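5-cytosine DNA methyltransferase (Entamoeba histolytica, PDB 3QV2) probably transfers a methyl group from S-adenosyl-L-methionine to carbon 5 of cytosine in DNA or tRNA. Local coordinates at residues A[25-30]-A[320-325]; A[38-43]-A[49-54]; A[132-135]-A[139-142]; A[237-240]-A[245-248]. All blocks are in the same frame, centred on the assembly; numbering follows the deposited sequence.

Contact 1: residues A[25-30]-A[320-325]; sequences SSYERS and YLFDDL
Tyr27 points an edge of its ring at the flat of Phe322, and this pair is the whole of the meeting between 25-30 and 320-325. CE1 of Tyr27 comes down over one face of the phenylalanine, 4.4 Å from CE2 of Phe322. The planes stand at 75° and the ring centroids lie 5.8 Å apart, a T-shaped (edge-to-face) stack. Tyr27 carries CG anti to its main-chain nitrogen (chi1 -179°), which extends the ring away from its helix and across to the other segment. Phe322 starts out facing Tyr27 from CB onward, with CG set beside its own nitrogen (chi1 -72°). The phenol end of Tyr27 is not left bare, since OH is hydrogen-bonded to the carbonyl of Ile34. In the Rossmann-like fold of class I methyltransferases, helix 22-29 follows the first strand, while helix 311-321 comes near the C terminus; the two rings fill the ground between them and rest on Val11 and Phe81 of strands 11-16 and 79-82. Phe322 is where the chain leaves helical geometry and enters a type I turn, closed by Leu325 N to Phe322 O at 3.0 Å. In 25-30, Ser30 OG turns back onto Tyr27 O at 2.6 Å, joining Ser30 N on the same face of that carbonyl.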
loop_
_atom_site.group_PDB
_atom_site.type_symbol
_atom_site.label_atom_id
_atom_site.label_comp_id
_atom_site.label_asym_id
_atom_site.label_seq_id
_atom_site.Cartn_x
_atom_site.Cartn_y
_atom_site.Cartn_z
ATOM N N SER A 25 -3.251 -5.217 8.039
ATOM C CA SER A 25 -2.133 -4.879 8.911
ATOM C C SER A 25 -2.292 -3.482 9.497
ATOM O O SER A 25 -2.074 -3.270 10.690
ATOM C CB SER A 25 -0.814 -4.969 8.143
ATOM O OG SER A 25 -0.595 -6.280 7.657
ATOM N N SER A 26 -2.668 -2.532 8.648
ATOM C CA SER A 26 -2.865 -1.153 9.078
ATOM C C SER A 26 -3.892 -1.058 10.202
ATOM O O SER A 26 -3.666 -0.376 11.202
ATOM C CB SER A 26 -3.301 -0.285 7.898
ATOM O OG SER A 26 -2.316 -0.285 6.880
ATOM N N TYR A 27 -5.019 -1.739 10.027
ATOM C CA TYR A 27 -6.072 -1.743 11.036
ATOM C C TYR A 27 -5.584 -2.369 12.336
ATOM O O TYR A 27 -5.828 -1.842 13.420
ATOM C CB TYR A 27 -7.305 -2.496 10.530
ATOM C CG TYR A 27 -8.449 -2.521 11.521
ATOM C CD1 TYR A 27 -9.415 -1.525 11.521
ATOM C CD2 TYR A 27 -8.559 -3.539 12.462
ATOM C CE1 TYR A 27 -10.461 -1.541 12.428
ATOM C CE2 TYR A 27 -9.599 -3.563 13.373
ATOM C CZ TYR A 27 -10.547 -2.562 13.350
ATOM O OH TYR A 27 -11.586 -2.579 14.251
ATOM N N GLU A 28 -4.892 -3.496 12.222
ATOM C CA GLU A 28 -4.453 -4.246 13.394
ATOM C C GLU A 28 -3.399 -3.507 14.218
ATOM O O GLU A 28 -3.312 -3.698 15.430
ATOM C CB GLU A 28 -3.947 -5.635 12.988
ATOM C CG GLU A 28 -5.034 -6.560 12.456
ATOM C CD GLU A 28 -4.518 -7.953 12.148
ATOM O OE1 GLU A 28 -3.290 -8.163 12.232
ATOM O OE2 GLU A 28 -5.341 -8.837 11.824
ATOM N N ARG A 29 -2.600 -2.668 13.565
ATOM C CA ARG A 29 -1.566 -1.921 14.276
ATOM C C ARG A 29 -2.094 -0.586 14.793
ATOM O O ARG A 29 -1.459 0.058 15.627
ATOM C CB ARG A 29 -0.331 -1.698 13.393
ATOM C CG ARG A 29 -0.523 -0.670 12.290
ATOM C CD ARG A 29 0.812 -0.208 11.717
ATOM N NE ARG A 29 1.620 0.472 12.726
ATOM C CZ ARG A 29 2.887 0.177 12.999
ATOM N NH1 ARG A 29 3.507 -0.787 12.332
ATOM N NH2 ARG A 29 3.537 0.851 13.939
ATOM N N SER A 30 -3.259 -0.177 14.300
ATOM C CA SER A 30 -3.861 1.082 14.723
ATOM C C SER A 30 -4.382 0.989 16.156
ATOM O O SER A 30 -4.358 -0.080 16.767
ATOM C CB SER A 30 -4.995 1.488 13.780
ATOM O OG SER A 30 -6.154 0.706 14.004
ATOM N N TYR A 320 -9.130 7.736 12.059
ATOM C CA TYR A 320 -10.007 8.862 11.767
ATOM C C TYR A 320 -11.334 8.370 11.199
ATOM O O TYR A 320 -12.404 8.747 11.679
ATOM C CB TYR A 320 -9.332 9.819 10.786
ATOM C CG TYR A 320 -10.192 10.990 10.370
ATOM C CD1 TYR A 320 -10.515 11.994 11.272
ATOM C CD2 TYR A 320 -10.671 11.097 9.071
ATOM C CE1 TYR A 320 -11.299 13.068 10.895
ATOM C CE2 TYR A 320 -11.454 12.168 8.684
ATOM C CZ TYR A 320 -11.764 13.150 9.600
ATOM O OH TYR A 320 -12.543 14.219 9.218
ATOM N N LEU A 321 -11.251 7.524 10.177
ATOM C CA LEU A 321 -12.429 6.949 9.535
ATOM C C LEU A 321 -13.393 6.315 10.536
ATOM O O LEU A 321 -14.609 6.392 10.371
ATOM C CB LEU A 321 -12.006 5.903 8.499
ATOM C CG LEU A 321 -13.119 5.056 7.875
ATOM C CD1 LEU A 321 -14.075 5.923 7.071
ATOM C CD2 LEU A 321 -12.528 3.960 7.003
ATOM N N PHE A 322 -12.843 5.688 11.572
ATOM C CA PHE A 322 -13.653 4.966 12.550
ATOM C C PHE A 322 -13.883 5.747 13.844
ATOM O O PHE A 322 -14.319 5.176 14.844
ATOM C CB PHE A 322 -13.010 3.618 12.884
ATOM C CG PHE A 322 -13.111 2.603 11.781
ATOM C CD1 PHE A 322 -14.220 1.780 11.682
ATOM C CD2 PHE A 322 -12.093 2.461 10.851
ATOM C CE1 PHE A 322 -14.318 0.842 10.674
ATOM C CE2 PHE A 322 -12.185 1.522 9.841
ATOM C CZ PHE A 322 -13.299 0.712 9.752
ATOM N N ASP A 323 -13.601 7.046 13.830
ATOM C CA ASP A 323 -13.711 7.848 15.046
ATOM C C ASP A 323 -15.162 8.079 15.467
ATOM O O ASP A 323 -15.431 8.748 16.464
ATOM C CB ASP A 323 -12.965 9.178 14.898
ATOM C CG ASP A 323 -13.762 10.223 14.142
ATOM O OD1 ASP A 323 -14.742 9.861 13.461
ATOM O OD2 ASP A 323 -13.397 11.413 14.228
ATOM N N ASP A 324 -16.095 7.521 14.701
ATOM C CA ASP A 324 -17.510 7.610 15.040
ATOM C C ASP A 324 -17.939 6.411 15.884
ATOM O O ASP A 324 -19.093 6.315 16.298
ATOM C CB ASP A 324 -18.368 7.702 13.774
ATOM C CG ASP A 324 -18.250 6.470 12.896
ATOM O OD1 ASP A 324 -17.186 5.822 12.918
ATOM O OD2 ASP A 324 -19.224 6.149 12.180
ATOM N N LEU A 325 -16.997 5.506 16.140
ATOM C CA LEU A 325 -17.286 4.285 16.889
ATOM C C LEU A 325 -16.882 4.382 18.361
ATOM O O LEU A 325 -17.061 3.430 19.122
ATOM C CB LEU A 325 -16.600 3.077 16.239
ATOM C CG LEU A 325 -17.085 2.632 14.857
ATOM C CD1 LEU A 325 -16.478 1.286 14.494
ATOM C CD2 LEU A 325 -18.604 2.570 14.800
#

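Contact 2: residues A[38-43]-A[49-54]. With SAH (S-adenosyl-L-homocysteine), chain B.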
loop_
_atom_site.group_PDB
_atom_site.type_symbol
_atom_site.label_atom_id
_atom_site.label_comp_id
_atom_site.label_asym_id
_atom_site.label_seq_id
_atom_site.Cartn_x
_atom_site.Cartn_y
_atom_site.Cartn_z
ATOM N N PHE A 38 -11.744 -10.382 8.851
ATOM C CA PHE A 38 -11.368 -9.999 7.495
ATOM C C PHE A 38 -11.646 -11.108 6.483
ATOM O O PHE A 38 -11.307 -12.268 6.710
ATOM C CB PHE A 38 -9.888 -9.608 7.443
ATOM C CG PHE A 38 -9.552 -8.384 8.251
ATOM C CD1 PHE A 38 -9.542 -7.130 7.662
ATOM C CD2 PHE A 38 -9.239 -8.487 9.597
ATOM C CE1 PHE A 38 -9.232 -6.003 8.401
ATOM C CE2 PHE A 38 -8.929 -7.364 10.341
ATOM C CZ PHE A 38 -8.924 -6.121 9.743
ATOM N N ILE A 39 -12.273 -10.741 5.369
ATOM C CA ILE A 39 -12.490 -11.666 4.259
ATOM C C ILE A 39 -11.822 -11.122 3.001
ATOM O O ILE A 39 -12.396 -10.295 2.292
ATOM C CB ILE A 39 -13.986 -11.907 3.977
ATOM C CG1 ILE A 39 -14.648 -12.622 5.159
ATOM C CG2 ILE A 39 -14.160 -12.734 2.717
ATOM C CD1 ILE A 39 -14.935 -11.727 6.344
ATOM N N PRO A 40 -10.596 -11.585 2.727
ATOM C CA PRO A 40 -9.763 -11.102 1.623
ATOM C C PRO A 40 -10.164 -11.676 0.266
ATOM O O PRO A 40 -10.452 -12.868 0.159
ATOM C CB PRO A 40 -8.369 -11.605 2.006
ATOM C CG PRO A 40 -8.629 -12.845 2.779
ATOM C CD PRO A 40 -9.907 -12.607 3.534
ATOM N N PHE A 41 -10.182 -10.822 -0.753
ATOM C CA PHE A 41 -10.429 -11.245 -2.128
ATOM C C PHE A 41 -9.265 -10.818 -3.016
ATOM O O PHE A 41 -8.909 -9.640 -3.058
ATOM C CB PHE A 41 -11.725 -10.629 -2.664
ATOM C CG PHE A 41 -12.974 -11.322 -2.198
ATOM C CD1 PHE A 41 -13.644 -12.206 -3.030
ATOM C CD2 PHE A 41 -13.487 -11.082 -0.936
ATOM C CE1 PHE A 41 -14.797 -12.840 -2.608
ATOM C CE2 PHE A 41 -14.638 -11.715 -0.506
ATOM C CZ PHE A 41 -15.294 -12.595 -1.343
ATOM N N ASP A 42 -8.674 -11.775 -3.723
ATOM C CA ASP A 42 -7.601 -11.476 -4.663
ATOM C C ASP A 42 -7.300 -12.693 -5.534
ATOM O O ASP A 42 -7.368 -13.832 -5.070
ATOM C CB ASP A 42 -6.343 -11.014 -3.923
ATOM C CG ASP A 42 -5.390 -10.240 -4.817
ATOM O OD1 ASP A 42 -5.098 -10.718 -5.931
ATOM O OD2 ASP A 42 -4.944 -9.148 -4.407
ATOM N N ILE A 43 -6.977 -12.445 -6.799
ATOM C CA ILE A 43 -6.739 -13.519 -7.758
ATOM C C ILE A 43 -5.256 -13.838 -7.925
ATOM O O ILE A 43 -4.894 -14.794 -8.612
ATOM C CB ILE A 43 -7.331 -13.172 -9.134
ATOM C CG1 ILE A 43 -6.666 -11.915 -9.697
ATOM C CG2 ILE A 43 -8.833 -12.980 -9.031
ATOM C CD1 ILE A 43 -7.203 -11.488 -11.047
ATOM N N LYS A 49 -0.642 -16.457 -1.226
ATOM C CA LYS A 49 0.216 -17.355 -0.460
ATOM C C LYS A 49 0.873 -16.637 0.712
ATOM O O LYS A 49 0.994 -17.196 1.802
ATOM C CB LYS A 49 1.269 -18.005 -1.361
ATOM C CG LYS A 49 0.871 -19.386 -1.863
ATOM C CD LYS A 49 1.128 -19.544 -3.353
ATOM C CE LYS A 49 2.600 -19.386 -3.691
ATOM N NZ LYS A 49 2.853 -19.593 -5.144
ATOM N N ILE A 50 1.292 -15.396 0.485
ATOM C CA ILE A 50 1.865 -14.585 1.550
ATOM C C ILE A 50 0.800 -14.237 2.584
ATOM O O ILE A 50 1.031 -14.340 3.789
ATOM C CB ILE A 50 2.488 -13.289 0.999
ATOM C CG1 ILE A 50 3.650 -13.614 0.055
ATOM C CG2 ILE A 50 2.946 -12.395 2.142
ATOM C CD1 ILE A 50 4.346 -12.392 -0.496
ATOM N N TYR A 51 -0.373 -13.833 2.104
ATOM C CA TYR A 51 -1.484 -13.491 2.983
ATOM C C TYR A 51 -1.841 -14.668 3.884
ATOM O O TYR A 51 -1.891 -14.534 5.105
ATOM C CB TYR A 51 -2.705 -13.068 2.164
ATOM C CG TYR A 51 -3.820 -12.472 2.994
ATOM C CD1 TYR A 51 -4.008 -11.097 3.054
ATOM C CD2 TYR A 51 -4.680 -13.283 3.722
ATOM C CE1 TYR A 51 -5.023 -10.547 3.812
ATOM C CE2 TYR A 51 -5.697 -12.742 4.484
ATOM C CZ TYR A 51 -5.865 -11.374 4.525
ATOM O OH TYR A 51 -6.873 -10.821 5.279
ATOM N N SER A 52 -2.087 -15.820 3.269
ATOM C CA SER A 52 -2.467 -17.023 4.001
ATOM C C SER A 52 -1.374 -17.461 4.974
ATOM O O SER A 52 -1.663 -17.909 6.082
ATOM C CB SER A 52 -2.804 -18.157 3.032
ATOM O OG SER A 52 -3.957 -17.849 2.266
ATOM N N LYS A 53 -0.120 -17.328 4.554
ATOM C CA LYS A 53 1.013 -17.681 5.407
ATOM C C LYS A 53 1.020 -16.872 6.700
ATOM O O LYS A 53 1.284 -17.408 7.776
ATOM C CB LYS A 53 2.333 -17.478 4.660
ATOM C CG LYS A 53 3.570 -17.498 5.552
ATOM C CD LYS A 53 3.806 -18.866 6.173
ATOM C CE LYS A 53 5.065 -18.869 7.028
ATOM N NZ LYS A 53 5.381 -20.222 7.565
ATOM N N ASN A 54 0.726 -15.580 6.588
ATOM C CA ASN A 54 0.771 -14.682 7.739
ATOM C C ASN A 54 -0.528 -14.622 8.544
ATOM O O ASN A 54 -0.499 -14.468 9.765
ATOM C CB ASN A 54 1.180 -13.274 7.299
ATOM C CG ASN A 54 2.624 -13.203 6.841
ATOM O OD1 ASN A 54 3.536 -13.043 7.651
ATOM N ND2 ASN A 54 2.840 -13.322 5.536
HETATM N N SAH B . -3.043 -3.309 -0.864
HETATM C CA SAH B . -2.588 -4.668 -1.087
HETATM C CB SAH B . -2.263 -4.898 -2.557
HETATM C CG SAH B . -2.990 -4.086 -3.601
HETATM S SD SAH B . -2.508 -4.328 -5.322
HETATM C C SAH B . -1.394 -4.944 -0.209
HETATM O O SAH B . -0.537 -5.801 -0.567
HETATM O OXT SAH B . -1.254 -4.316 0.895
HETATM C "C5'" SAH B . -3.946 -4.760 -6.278
HETATM C "C4'" SAH B . -4.438 -6.159 -6.215
HETATM O "O4'" SAH B . -5.688 -6.212 -6.807
HETATM C "C3'" SAH B . -3.551 -7.029 -6.990
HETATM O "O3'" SAH B . -2.880 -7.892 -6.137
HETATM C "C2'" SAH B . -4.377 -7.776 -7.902
HETATM O "O2'" SAH B . -4.083 -9.126 -7.810
HETATM C "C1'" SAH B . -5.751 -7.518 -7.462
HETATM N N9 SAH B . -6.681 -7.607 -8.551
HETATM C C8 SAH B . -6.641 -7.062 -9.775
HETATM N N7 SAH B . -7.755 -7.446 -10.419
HETATM C C5 SAH B . -8.485 -8.233 -9.593
HETATM C C6 SAH B . -9.705 -8.898 -9.730
HETATM N N6 SAH B . -10.453 -8.818 -10.961
HETATM N N1 SAH B . -10.161 -9.615 -8.688
HETATM C C2 SAH B . -9.483 -9.704 -7.536
HETATM N N3 SAH B . -8.313 -9.075 -7.382
HETATM C C4 SAH B . -7.797 -8.341 -8.385
#
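One face of the Tyr51 ring is covered by Pro40, whose CB stands 3.5 Å above the ring plane and is shifted toward the rim, a CH-pi contact. The proline CG presses closer still, 3.4 Å from Tyr51 CE2, near the hydroxyl end of the ring. Tyr51 reaches the strand because CG lies anti to its backbone N (chi1 -170°), bringing OH within 3.9 Å of Phe38 CB. That hydroxyl is also hydrogen-bonded to Glu15 and Arg24, so the phenol is gripped at its end as well as covered on a face. The adenine of S-adenosyl-L-homocysteine is the second flat group: Ile43 lies over one of its faces, with CG2 3.6 Å from N1 and CD1 3.8 Å from C5 of the ligand. Between these two rings the carboxylate of Asp42 straddles the ribose diol. It accepts from O2' on OD1 at 2.7 Å and from O3' on OD2 at 3.0 Å, the use of an acidic residue after the second strand that is familiar from class I methyltransferases. Asn44 N and Gly19 N bind the same two oxygens and hold the carboxylate in place. Strand 36-41 is an outermost strand of the main sheet, bonded through Ile39 and Phe41 to strand 11-16, and helix 45-55, next in the chain, sets Tyr51 down on it.

Contact 3: residues A[132-135]-A[139-142]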
loop_
_atom_site.group_PDB
_atom_site.type_symbol
_atom_site.label_atom_id
_atom_site.label_comp_id
_atom_site.label_asym_id
_atom_site.label_seq_id
_atom_site.Cartn_x
_atom_site.Cartn_y
_atom_site.Cartn_z
ATOM N N PRO A 132 -2.057 9.133 -6.421
ATOM C CA PRO A 132 -2.583 10.502 -6.465
ATOM C C PRO A 132 -3.506 10.769 -7.655
ATOM O O PRO A 132 -4.574 11.355 -7.475
ATOM C CB PRO A 132 -1.315 11.351 -6.578
ATOM C CG PRO A 132 -0.291 10.557 -5.842
ATOM C CD PRO A 132 -0.614 9.111 -6.119
ATOM N N LEU A 133 -3.105 10.339 -8.848
ATOM C CA LEU A 133 -3.877 10.614 -10.059
ATOM C C LEU A 133 -5.270 9.988 -10.048
ATOM O O LEU A 133 -6.144 10.395 -10.813
ATOM C CB LEU A 133 -3.107 10.174 -11.308
ATOM C CG LEU A 133 -1.963 11.097 -11.736
ATOM C CD1 LEU A 133 -1.214 10.520 -12.926
ATOM C CD2 LEU A 133 -2.505 12.480 -12.056
ATOM N N PHE A 134 -5.474 8.999 -9.185
ATOM C CA PHE A 134 -6.782 8.366 -9.054
ATOM C C PHE A 134 -7.827 9.407 -8.673
ATOM O O PHE A 134 -8.977 9.339 -9.105
ATOM C CB PHE A 134 -6.733 7.258 -8.002
ATOM C CG PHE A 134 -8.021 6.498 -7.856
ATOM C CD1 PHE A 134 -8.491 5.703 -8.887
ATOM C CD2 PHE A 134 -8.752 6.566 -6.682
ATOM C CE1 PHE A 134 -9.673 4.997 -8.753
ATOM C CE2 PHE A 134 -9.933 5.862 -6.542
ATOM C CZ PHE A 134 -10.393 5.077 -7.578
ATOM N N LYS A 135 -7.409 10.377 -7.867
ATOM C CA LYS A 135 -8.285 11.453 -7.421
ATOM C C LYS A 135 -8.905 12.213 -8.592
ATOM O O LYS A 135 -10.017 12.730 -8.487
ATOM C CB LYS A 135 -7.514 12.419 -6.517
ATOM C CG LYS A 135 -8.290 13.661 -6.110
ATOM C CD LYS A 135 -7.440 14.579 -5.247
ATOM C CE LYS A 135 -8.180 15.863 -4.915
ATOM N NZ LYS A 135 -9.460 15.592 -4.205
ATOM N N VAL A 139 -12.901 7.350 -13.269
ATOM C CA VAL A 139 -13.335 6.217 -12.463
ATOM C C VAL A 139 -13.775 6.665 -11.075
ATOM O O VAL A 139 -14.873 6.336 -10.629
ATOM C CB VAL A 139 -12.224 5.161 -12.321
ATOM C CG1 VAL A 139 -12.609 4.122 -11.272
ATOM C CG2 VAL A 139 -11.937 4.506 -13.664
ATOM N N PHE A 140 -12.919 7.415 -10.392
ATOM C CA PHE A 140 -13.249 7.885 -9.051
ATOM C C PHE A 140 -14.333 8.956 -9.066
ATOM O O PHE A 140 -15.145 9.034 -8.146
ATOM C CB PHE A 140 -12.013 8.405 -8.314
ATOM C CG PHE A 140 -12.316 8.935 -6.943
ATOM C CD1 PHE A 140 -12.214 10.288 -6.667
ATOM C CD2 PHE A 140 -12.727 8.078 -5.936
ATOM C CE1 PHE A 140 -12.499 10.774 -5.406
ATOM C CE2 PHE A 140 -13.016 8.558 -4.675
ATOM C CZ PHE A 140 -12.901 9.907 -4.409
ATOM N N LYS A 141 -14.340 9.783 -10.107
ATOM C CA LYS A 141 -15.378 10.796 -10.253
ATOM C C LYS A 141 -16.749 10.137 -10.162
ATOM O O LYS A 141 -17.659 10.651 -9.514
ATOM C CB LYS A 141 -15.240 11.531 -11.588
ATOM C CG LYS A 141 -16.370 12.512 -11.860
ATOM C CD LYS A 141 -16.264 13.113 -13.250
ATOM C CE LYS A 141 -17.476 13.973 -13.579
ATOM N NZ LYS A 141 -17.602 15.144 -12.666
ATOM N N GLU A 142 -16.880 8.986 -10.813
ATOM C CA GLU A 142 -18.128 8.234 -10.806
ATOM C C GLU A 142 -18.359 7.569 -9.453
ATOM O O GLU A 142 -19.471 7.591 -8.925
ATOM C CB GLU A 142 -18.122 7.188 -11.923
ATOM C CG GLU A 142 -19.432 6.437 -12.091
ATOM C CD GLU A 142 -19.409 5.498 -13.281
ATOM O OE1 GLU A 142 -18.441 5.557 -14.069
ATOM O OE2 GLU A 142 -20.359 4.702 -13.430
#
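Phe134 and Phe140 meet just beyond the Glu-Asn-Val signature of C5-methyltransferases, where strand 125-130 gives way through a short loop to helix 138-149. The two side chains cross at about a right angle, but their rings are inclined at 47°, with centroids 5.4 Å apart, which makes neither a stack nor a T. What covers the Phe134 ring is the root of Phe140: its CB sits over one face, 3.9 Å from the centroid of the Phe134 ring, as a CH-pi contact. Beyond it, CD2 of Phe140 closes to 3.6 Å from CE2 of Phe134. Both phenylalanines hold CG anti to the main-chain nitrogen (chi1 -177° for Phe134, 178° for Phe140), and in Phe134 this stretches the ring out from the loop toward the first turn of the helix. Val139 adds a methyl at the same ring, CG1 lying 4.0 Å from Phe134 CE1.

The turn between the segments is tied by Ser137, whose OG is hydrogen-bonded to both Phe134 O and Phe140 N. Tyr89 meets Phe134 edge-to-face and Tyr173 does the same with Phe140, so the pair continues an aromatic cluster reaching strand 172-178. The Phe134 side chain is about 7 Å from that of Cys86, the predicted catalytic residue. Backbone oxygens also press on Phe140: Phe134 O lies 3.3 Å from its CB, and Lys135 O sits at the ring edge, 3.8 Å from Phe140 CD1.

Contact 4: residues A[237-240]-A[245-248]; sequences KSYT and GTGS
Tyr239 lies along the chain of 245-248 and is hydrogen-bonded at its far end, OH to the carbonyl oxygen of Ser248 at 2.6 Å. Both segments belong to the loop that carries the Cys-Phe-Thr signature of Dnmt2 enzymes, in the part that probably corresponds to the target recognition region of C5-methyltransferases. The phenol comes to its acceptor at a C=O...O angle of 150°, only 16° out of the carbonyl plane. Placing CG anti to the backbone N (chi1 -177°) runs the ring past three successive carbonyls: Thr246 O is 3.2 Å from Tyr239 CD1, Gly247 O lies near the ring plane at its edge, 3.6 Å from Tyr239 CE1, and Ser248 O takes the bond. Gly247, which has no side chain, lets the main chain pass close against Tyr239 CD1.

Thr246 packs at the other end of the tyrosine, its CB 3.7 Å from Tyr239 CA and its OG1 3.8 Å from Tyr239 CD1, while its CG2 methyl turns to Ser238. That OG1 is hydrogen-bonded to Ile242 O within the intervening turn, which fixes the rotation of the side chain. Further out, Tyr239 OH also bonds to Phe274 N, and Phe235 and Tyr302 meet the ring edge-to-face. The CB of Ser248 points away from 237-240, and its OG is held by hydrogen bonds to Asp223 OD2 and Cys233 N.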
loop_
_atom_site.group_PDB
_atom_site.type_symbol
_atom_site.label_atom_id
_atom_site.label_comp_id
_atom_site.label_asym_id
_atom_site.label_seq_id
_atom_site.Cartn_x
_atom_site.Cartn_y
_atom_site.Cartn_z
ATOM N N LYS A 237 7.185 -2.124 -7.735
ATOM C CA LYS A 237 7.149 -3.539 -8.085
ATOM C C LYS A 237 8.466 -4.082 -8.645
ATOM O O LYS A 237 8.884 -5.185 -8.297
ATOM C CB LYS A 237 6.016 -3.788 -9.083
ATOM C CG LYS A 237 5.707 -5.249 -9.346
ATOM C CD LYS A 237 4.464 -5.384 -10.214
ATOM C CE LYS A 237 4.004 -6.830 -10.324
ATOM N NZ LYS A 237 2.726 -6.942 -11.088
ATOM N N SER A 238 9.113 -3.308 -9.511
ATOM C CA SER A 238 10.288 -3.793 -10.232
ATOM C C SER A 238 11.613 -3.458 -9.551
ATOM O O SER A 238 12.656 -3.411 -10.205
ATOM C CB SER A 238 10.292 -3.251 -11.664
ATOM O OG SER A 238 9.150 -3.695 -12.380
ATOM N N TYR A 239 11.579 -3.230 -8.243
ATOM C CA TYR A 239 12.796 -2.904 -7.507
ATOM C C TYR A 239 13.819 -4.025 -7.665
ATOM O O TYR A 239 13.466 -5.202 -7.619
ATOM C CB TYR A 239 12.480 -2.651 -6.031
ATOM C CG TYR A 239 13.673 -2.238 -5.195
ATOM C CD1 TYR A 239 14.358 -1.058 -5.458
ATOM C CD2 TYR A 239 14.099 -3.017 -4.127
ATOM C CE1 TYR A 239 15.444 -0.676 -4.689
ATOM C CE2 TYR A 239 15.183 -2.644 -3.356
ATOM C CZ TYR A 239 15.851 -1.474 -3.639
ATOM O OH TYR A 239 16.928 -1.104 -2.866
ATOM N N THR A 240 15.080 -3.643 -7.860
ATOM C CA THR A 240 16.186 -4.573 -8.116
ATOM C C THR A 240 16.156 -5.167 -9.523
ATOM O O THR A 240 17.018 -5.969 -9.885
ATOM C CB THR A 240 16.282 -5.716 -7.070
ATOM O OG1 THR A 240 15.285 -6.710 -7.332
ATOM C CG2 THR A 240 16.119 -5.174 -5.659
ATOM N N GLY A 245 13.535 4.901 -10.494
ATOM C CA GLY A 245 12.170 5.084 -10.028
ATOM C C GLY A 245 11.527 3.896 -9.340
ATOM O O GLY A 245 10.309 3.870 -9.156
ATOM N N THR A 246 12.332 2.914 -8.950
ATOM C CA THR A 246 11.797 1.719 -8.305
ATOM C C THR A 246 12.203 1.623 -6.839
ATOM O O THR A 246 11.775 0.713 -6.127
ATOM C CB THR A 246 12.227 0.435 -9.034
ATOM O OG1 THR A 246 13.644 0.261 -8.907
ATOM C CG2 THR A 246 11.852 0.513 -10.505
ATOM N N GLY A 247 13.035 2.560 -6.393
ATOM C CA GLY A 247 13.471 2.592 -5.009
ATOM C C GLY A 247 14.935 2.958 -4.846
ATOM O O GLY A 247 15.738 2.778 -5.761
ATOM N N SER A 248 15.282 3.473 -3.671
ATOM C CA SER A 248 16.659 3.838 -3.367
ATOM C C SER A 248 17.486 2.603 -3.031
ATOM O O SER A 248 16.939 1.532 -2.769
ATOM C CB SER A 248 16.703 4.815 -2.189
ATOM O OG SER A 248 15.909 5.963 -2.433
#

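In the fold
The touching residues are all buried in contacts 1 and 2 and mostly so in contacts 3 and 4, where Lys135, Ser238 and Thr240 are partly exposed. Contacts 1 and 2 belong together: helix 22-29 and strand 36-41 follow each other in the chain, and Tyr27 CD2 lies 3.8 Å from Phe38 CZ. Contact 3 flanks the same main sheet from the 125-130 strand, about 12 Å from contact 1 at the nearest atoms, and contact 4 lies across the chain's centre from contact 1. Chemistry follows place: the sheet contacts are ring and aliphatic packing, contact 2 alone touches the cofactor product, and the loop at 237-248 relies on a phenol-to-carbonyl bond.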